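Local coordinates for protein aromatic-amino-acid:2-oxoglutarate transaminase (Candida albicans, PDB 6HND) that probably transfers amino groups between aromatic amino acids or 2-aminoadipate and 2-oxo acids, using pyridoxal 5'-phosphate as cofactor, at residues K454-I467 against L509-F523. Sequence-based numbering, arbitrary orientation.
Sequences KMKLLLWKLISYGI and LTDAVYEFFSNGLEF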
loop_
_atom_site.group_PDB
_atom_site.type_symbol
_atom_site.label_atom_id
_atom_site.label_comp_id
_atom_site.label_asym_id
_atom_site.label_seq_id
_atom_site.Cartn_x
_atom_site.Cartn_y
_atom_site.Cartn_z
ATOM N N LYS B 454 1.715 12.773 38.045
ATOM C CA LYS B 454 2.974 13.572 38.138
ATOM C C LYS B 454 3.702 13.561 36.795
ATOM O O LYS B 454 4.366 14.573 36.449
ATOM C CB LYS B 454 3.909 13.042 39.228
ATOM C CG LYS B 454 3.427 13.245 40.659
ATOM C CD LYS B 454 2.920 14.650 40.916
ATOM C CE LYS B 454 2.893 14.998 42.387
ATOM N NZ LYS B 454 2.392 16.371 42.584
ATOM N N MET B 455 3.636 12.444 36.080
ATOM C CA MET B 455 4.306 12.339 34.760
ATOM C C MET B 455 3.622 13.316 33.793
ATOM O O MET B 455 4.353 13.973 33.047
ATOM C CB MET B 455 4.295 10.898 34.226
ATOM C CG MET B 455 5.269 9.962 34.972
ATOM S SD MET B 455 7.030 10.436 34.822
ATOM C CE MET B 455 7.251 10.240 33.054
ATOM N N LYS B 456 2.293 13.473 33.852
ATOM C CA LYS B 456 1.547 14.432 32.972
ATOM C C LYS B 456 1.940 15.870 33.326
ATOM O O LYS B 456 2.185 16.654 32.415
ATOM C CB LYS B 456 0.029 14.257 33.065
ATOM C CG LYS B 456 -0.511 13.017 32.382
ATOM C CD LYS B 456 -1.892 12.608 32.877
ATOM C CE LYS B 456 -2.344 11.278 32.298
ATOM N NZ LYS B 456 -3.591 10.803 32.945
ATOM N N LEU B 457 2.034 16.175 34.613
ATOM C CA LEU B 457 2.428 17.508 35.119
ATOM C C LEU B 457 3.855 17.808 34.649
ATOM O O LEU B 457 4.083 18.920 34.144
ATOM C CB LEU B 457 2.305 17.493 36.647
ATOM C CG LEU B 457 2.049 18.850 37.295
ATOM C CD1 LEU B 457 0.821 19.511 36.691
ATOM C CD2 LEU B 457 1.910 18.711 38.800
ATOM N N LEU B 458 4.752 16.814 34.729
ATOM C CA LEU B 458 6.168 16.938 34.294
ATOM C C LEU B 458 6.214 17.142 32.777
ATOM O O LEU B 458 7.065 17.931 32.301
ATOM C CB LEU B 458 6.943 15.693 34.736
ATOM C CG LEU B 458 8.420 15.645 34.361
ATOM C CD1 LEU B 458 9.136 16.937 34.732
ATOM C CD2 LEU B 458 9.106 14.446 35.018
ATOM N N LEU B 459 5.315 16.491 32.032
ATOM C CA LEU B 459 5.284 16.637 30.554
ATOM C C LEU B 459 5.002 18.110 30.212
ATOM O O LEU B 459 5.767 18.685 29.406
ATOM C CB LEU B 459 4.235 15.706 29.943
ATOM C CG LEU B 459 4.246 15.642 28.411
ATOM C CD1 LEU B 459 5.580 15.121 27.885
ATOM C CD2 LEU B 459 3.085 14.793 27.881
ATOM N N TRP B 460 3.979 18.720 30.825
ATOM C CA TRP B 460 3.686 20.162 30.625
ATOM C C TRP B 460 4.963 20.984 30.872
ATOM O O TRP B 460 5.247 21.863 30.054
ATOM C CB TRP B 460 2.546 20.636 31.522
ATOM C CG TRP B 460 1.205 20.145 31.100
ATOM C CD1 TRP B 460 0.380 19.295 31.783
ATOM C CD2 TRP B 460 0.527 20.489 29.883
ATOM N NE1 TRP B 460 -0.772 19.101 31.072
ATOM C CE2 TRP B 460 -0.707 19.810 29.902
ATOM C CE3 TRP B 460 0.843 21.296 28.786
ATOM C CZ2 TRP B 460 -1.619 19.916 28.853
ATOM C CZ3 TRP B 460 -0.053 21.390 27.748
ATOM C CH2 TRP B 460 -1.267 20.709 27.783
ATOM N N LYS B 461 5.722 20.679 31.931
ATOM C CA LYS B 461 6.988 21.385 32.279
ATOM C C LYS B 461 8.032 21.281 31.148
ATOM O O LYS B 461 8.680 22.301 30.822
ATOM C CB LYS B 461 7.572 20.813 33.572
ATOM C CG LYS B 461 8.565 21.729 34.258
ATOM C CD LYS B 461 8.009 23.132 34.446
ATOM C CE LYS B 461 8.637 23.874 35.591
ATOM N NZ LYS B 461 8.178 25.276 35.597
ATOM N N LEU B 462 8.229 20.085 30.593
ATOM C CA LEU B 462 9.178 19.856 29.469
ATOM C C LEU B 462 8.728 20.718 28.283
ATOM O O LEU B 462 9.587 21.412 27.697
ATOM C CB LEU B 462 9.205 18.375 29.061
ATOM C CG LEU B 462 9.660 17.358 30.110
ATOM C CD1 LEU B 462 9.784 16.001 29.467
ATOM C CD2 LEU B 462 10.972 17.733 30.737
ATOM N N ILE B 463 7.430 20.678 27.939
ATOM C CA ILE B 463 6.869 21.467 26.795
ATOM C C ILE B 463 7.182 22.950 27.038
ATOM O O ILE B 463 7.759 23.569 26.126
ATOM C CB ILE B 463 5.370 21.206 26.580
ATOM C CG1 ILE B 463 5.094 19.744 26.207
ATOM C CG2 ILE B 463 4.807 22.171 25.542
ATOM C CD1 ILE B 463 3.644 19.338 26.352
ATOM N N SER B 464 6.935 23.465 28.248
ATOM C CA SER B 464 7.253 24.872 28.636
ATOM C C SER B 464 8.763 25.130 28.554
ATOM O O SER B 464 9.120 26.241 28.139
ATOM C CB SER B 464 6.686 25.273 29.978
ATOM O OG SER B 464 7.251 24.522 31.020
ATOM N N TYR B 465 9.618 24.135 28.807
ATOM C CA TYR B 465 11.100 24.278 28.679
ATOM C C TYR B 465 11.595 24.065 27.229
ATOM O O TYR B 465 12.803 24.254 26.993
ATOM C CB TYR B 465 11.808 23.358 29.677
ATOM C CG TYR B 465 12.150 24.014 30.991
ATOM C CD1 TYR B 465 11.165 24.356 31.912
ATOM C CD2 TYR B 465 13.469 24.282 31.324
ATOM C CE1 TYR B 465 11.486 24.957 33.123
ATOM C CE2 TYR B 465 13.807 24.856 32.536
ATOM C CZ TYR B 465 12.813 25.209 33.427
ATOM O OH TYR B 465 13.175 25.793 34.598
ATOM N N GLY B 466 10.715 23.684 26.296
ATOM C CA GLY B 466 11.017 23.604 24.854
ATOM C C GLY B 466 11.691 22.300 24.459
ATOM O O GLY B 466 12.554 22.299 23.566
ATOM N N ILE B 467 11.298 21.206 25.084
ATOM C CA ILE B 467 11.796 19.844 24.724
ATOM C C ILE B 467 10.576 18.913 24.626
ATOM O O ILE B 467 9.828 18.755 25.638
ATOM C CB ILE B 467 12.897 19.386 25.715
ATOM C CG1 ILE B 467 13.547 18.067 25.294
ATOM C CG2 ILE B 467 12.375 19.321 27.145
ATOM C CD1 ILE B 467 14.176 18.085 23.913
ATOM N N LEU B 509 15.770 19.112 28.827
ATOM C CA LEU B 509 15.113 17.926 29.433
ATOM C C LEU B 509 15.376 17.950 30.931
ATOM O O LEU B 509 14.428 17.953 31.726
ATOM C CB LEU B 509 15.703 16.665 28.803
ATOM C CG LEU B 509 15.114 15.342 29.282
ATOM C CD1 LEU B 509 13.601 15.318 29.121
ATOM C CD2 LEU B 509 15.755 14.186 28.523
ATOM N N THR B 510 16.654 18.014 31.268
ATOM C CA THR B 510 17.186 17.841 32.633
ATOM C C THR B 510 16.933 19.098 33.476
ATOM O O THR B 510 16.664 18.911 34.681
ATOM C CB THR B 510 18.643 17.404 32.514
ATOM O OG1 THR B 510 19.306 18.328 31.650
ATOM C CG2 THR B 510 18.728 16.004 31.957
ATOM N N ASP B 511 17.023 20.301 32.886
ATOM C CA ASP B 511 16.659 21.591 33.536
ATOM C C ASP B 511 15.185 21.528 33.965
ATOM O O ASP B 511 14.858 21.872 35.117
ATOM C CB ASP B 511 16.822 22.784 32.593
ATOM C CG ASP B 511 18.235 23.262 32.281
ATOM O OD1 ASP B 511 19.213 22.816 32.944
ATOM O OD2 ASP B 511 18.344 24.098 31.349
ATOM N N ALA B 512 14.306 21.109 33.062
ATOM C CA ALA B 512 12.857 20.991 33.340
ATOM C C ALA B 512 12.601 19.989 34.482
ATOM O O ALA B 512 11.770 20.289 35.344
ATOM C CB ALA B 512 12.143 20.596 32.074
ATOM N N VAL B 513 13.285 18.832 34.501
ATOM C CA VAL B 513 13.069 17.800 35.558
ATOM C C VAL B 513 13.582 18.361 36.883
ATOM O O VAL B 513 12.863 18.224 37.908
ATOM C CB VAL B 513 13.702 16.428 35.252
ATOM C CG1 VAL B 513 13.374 15.450 36.371
ATOM C CG2 VAL B 513 13.263 15.837 33.915
ATOM N N TYR B 514 14.772 18.964 36.861
ATOM C CA TYR B 514 15.400 19.628 38.029
ATOM C C TYR B 514 14.423 20.626 38.659
ATOM O O TYR B 514 14.190 20.535 39.877
ATOM C CB TYR B 514 16.679 20.381 37.666
ATOM C CG TYR B 514 17.353 20.928 38.900
ATOM C CD1 TYR B 514 18.032 20.076 39.752
ATOM C CD2 TYR B 514 17.246 22.266 39.262
ATOM C CE1 TYR B 514 18.617 20.538 40.917
ATOM C CE2 TYR B 514 17.829 22.745 40.430
ATOM C CZ TYR B 514 18.517 21.876 41.265
ATOM O OH TYR B 514 19.102 22.280 42.432
ATOM N N GLU B 515 13.873 21.550 37.867
ATOM C CA GLU B 515 12.940 22.569 38.403
ATOM C C GLU B 515 11.738 21.840 38.982
ATOM O O GLU B 515 11.286 22.215 40.075
ATOM C CB GLU B 515 12.499 23.588 37.356
ATOM C CG GLU B 515 11.943 24.877 37.972
ATOM C CD GLU B 515 10.908 25.608 37.119
ATOM O OE1 GLU B 515 9.705 25.645 37.526
ATOM O OE2 GLU B 515 11.288 26.125 36.036
ATOM N N PHE B 516 11.244 20.816 38.297
ATOM C CA PHE B 516 9.983 20.135 38.688
ATOM C C PHE B 516 10.185 19.512 40.073
ATOM O O PHE B 516 9.295 19.692 40.947
ATOM C CB PHE B 516 9.549 19.146 37.607
ATOM C CG PHE B 516 8.403 18.253 37.990
ATOM C CD1 PHE B 516 7.099 18.703 37.912
ATOM C CD2 PHE B 516 8.628 16.948 38.364
ATOM C CE1 PHE B 516 6.041 17.877 38.250
ATOM C CE2 PHE B 516 7.575 16.119 38.701
ATOM C CZ PHE B 516 6.282 16.584 38.651
ATOM N N PHE B 517 11.328 18.852 40.282
ATOM C CA PHE B 517 11.728 18.235 41.578
ATOM C C PHE B 517 11.959 19.313 42.657
ATOM O O PHE B 517 11.417 19.160 43.783
ATOM C CB PHE B 517 12.930 17.307 41.381
ATOM C CG PHE B 517 12.552 15.867 41.102
ATOM C CD1 PHE B 517 12.082 15.481 39.851
ATOM C CD2 PHE B 517 12.619 14.911 42.109
ATOM C CE1 PHE B 517 11.734 14.165 39.601
ATOM C CE2 PHE B 517 12.258 13.599 41.865
ATOM C CZ PHE B 517 11.821 13.230 40.608
ATOM N N SER B 518 12.683 20.387 42.329
ATOM C CA SER B 518 12.935 21.553 43.224
ATOM C C SER B 518 11.596 22.157 43.688
ATOM O O SER B 518 11.509 22.553 44.867
ATOM C CB SER B 518 13.800 22.593 42.557
ATOM O OG SER B 518 14.973 21.996 42.003
ATOM N N ASN B 519 10.589 22.181 42.805
ATOM C CA ASN B 519 9.230 22.715 43.077
ATOM C C ASN B 519 8.396 21.753 43.940
ATOM O O ASN B 519 7.227 22.097 44.193
ATOM C CB ASN B 519 8.471 23.008 41.780
ATOM C CG ASN B 519 9.107 24.095 40.945
ATOM O OD1 ASN B 519 10.061 24.735 41.374
ATOM N ND2 ASN B 519 8.604 24.284 39.740
ATOM N N GLY B 520 8.951 20.625 44.397
ATOM C CA GLY B 520 8.210 19.591 45.147
ATOM C C GLY B 520 7.285 18.759 44.256
ATOM O O GLY B 520 6.296 18.208 44.801
ATOM N N LEU B 521 7.611 18.637 42.958
ATOM C CA LEU B 521 6.878 17.826 41.932
ATOM C C LEU B 521 5.615 18.587 41.524
ATOM O O LEU B 521 4.495 18.026 41.644
ATOM C CB LEU B 521 6.552 16.418 42.455
ATOM C CG LEU B 521 7.739 15.627 42.995
ATOM C CD1 LEU B 521 7.253 14.474 43.870
ATOM C CD2 LEU B 521 8.611 15.124 41.858
ATOM N N GLU B 522 5.822 19.825 41.059
ATOM C CA GLU B 522 4.779 20.830 40.775
ATOM C C GLU B 522 5.296 21.663 39.619
ATOM O O GLU B 522 6.520 21.821 39.556
ATOM C CB GLU B 522 4.507 21.744 41.980
ATOM C CG GLU B 522 3.811 21.068 43.159
ATOM C CD GLU B 522 2.435 20.540 42.807
ATOM O OE1 GLU B 522 1.959 20.908 41.701
ATOM O OE2 GLU B 522 1.859 19.743 43.612
ATOM N N PHE B 523 4.403 22.133 38.736
ATOM C CA PHE B 523 4.773 23.016 37.598
ATOM C C PHE B 523 5.245 24.369 38.156
ATOM O O PHE B 523 6.293 24.874 37.691
ATOM C CB PHE B 523 3.603 23.142 36.623
ATOM C CG PHE B 523 3.927 23.921 35.382
ATOM C CD1 PHE B 523 3.891 25.306 35.391
ATOM C CD2 PHE B 523 4.275 23.271 34.210
ATOM C CE1 PHE B 523 4.159 26.029 34.242
ATOM C CE2 PHE B 523 4.552 23.995 33.062
ATOM C CZ PHE B 523 4.504 25.373 33.086
#
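F516 is a knob in a hole formed by K454, L457, L458 and K461, where helix 451-465 packs on helix 499-518, the last helix of this pyridoxal-phosphate-dependent aminotransferase. The axes of segments 454-465 and 509-518 approach to 8.8 Å and run closer to antiparallel than parallel, at 132°. L458 CB lies over the F516 ring, 4.0 Å from the centroid and 8° off its normal, while L521 CA sits above the opposite face, offset toward the rim. L458 also touches I443 and F489 of the antiparallel sheet. Further along, A512 places CA over the centre of the Y465 ring at 3.8 Å, and its CB meets L462 CD2 at a tight 3.4 Å. Y465 OH donates to E515 OE2, in plane at the ring edge, though the modelled 2.4 Å is doubtfully short. Beyond G520, whose positive phi closes a Schellman motif, F523 lies against helix 451-465 and N31 of the second subunit. K461, bent at chi2 (51°), carries CD and NZ over one face of that ring; NZ is 4.2 Å from the centroid, a cation-pi contact. This ammonium also pairs with E515, whose OE1 position is less sure. K461 NZ also donates to F523 O over 2.8 Å, in the carbonyl plane.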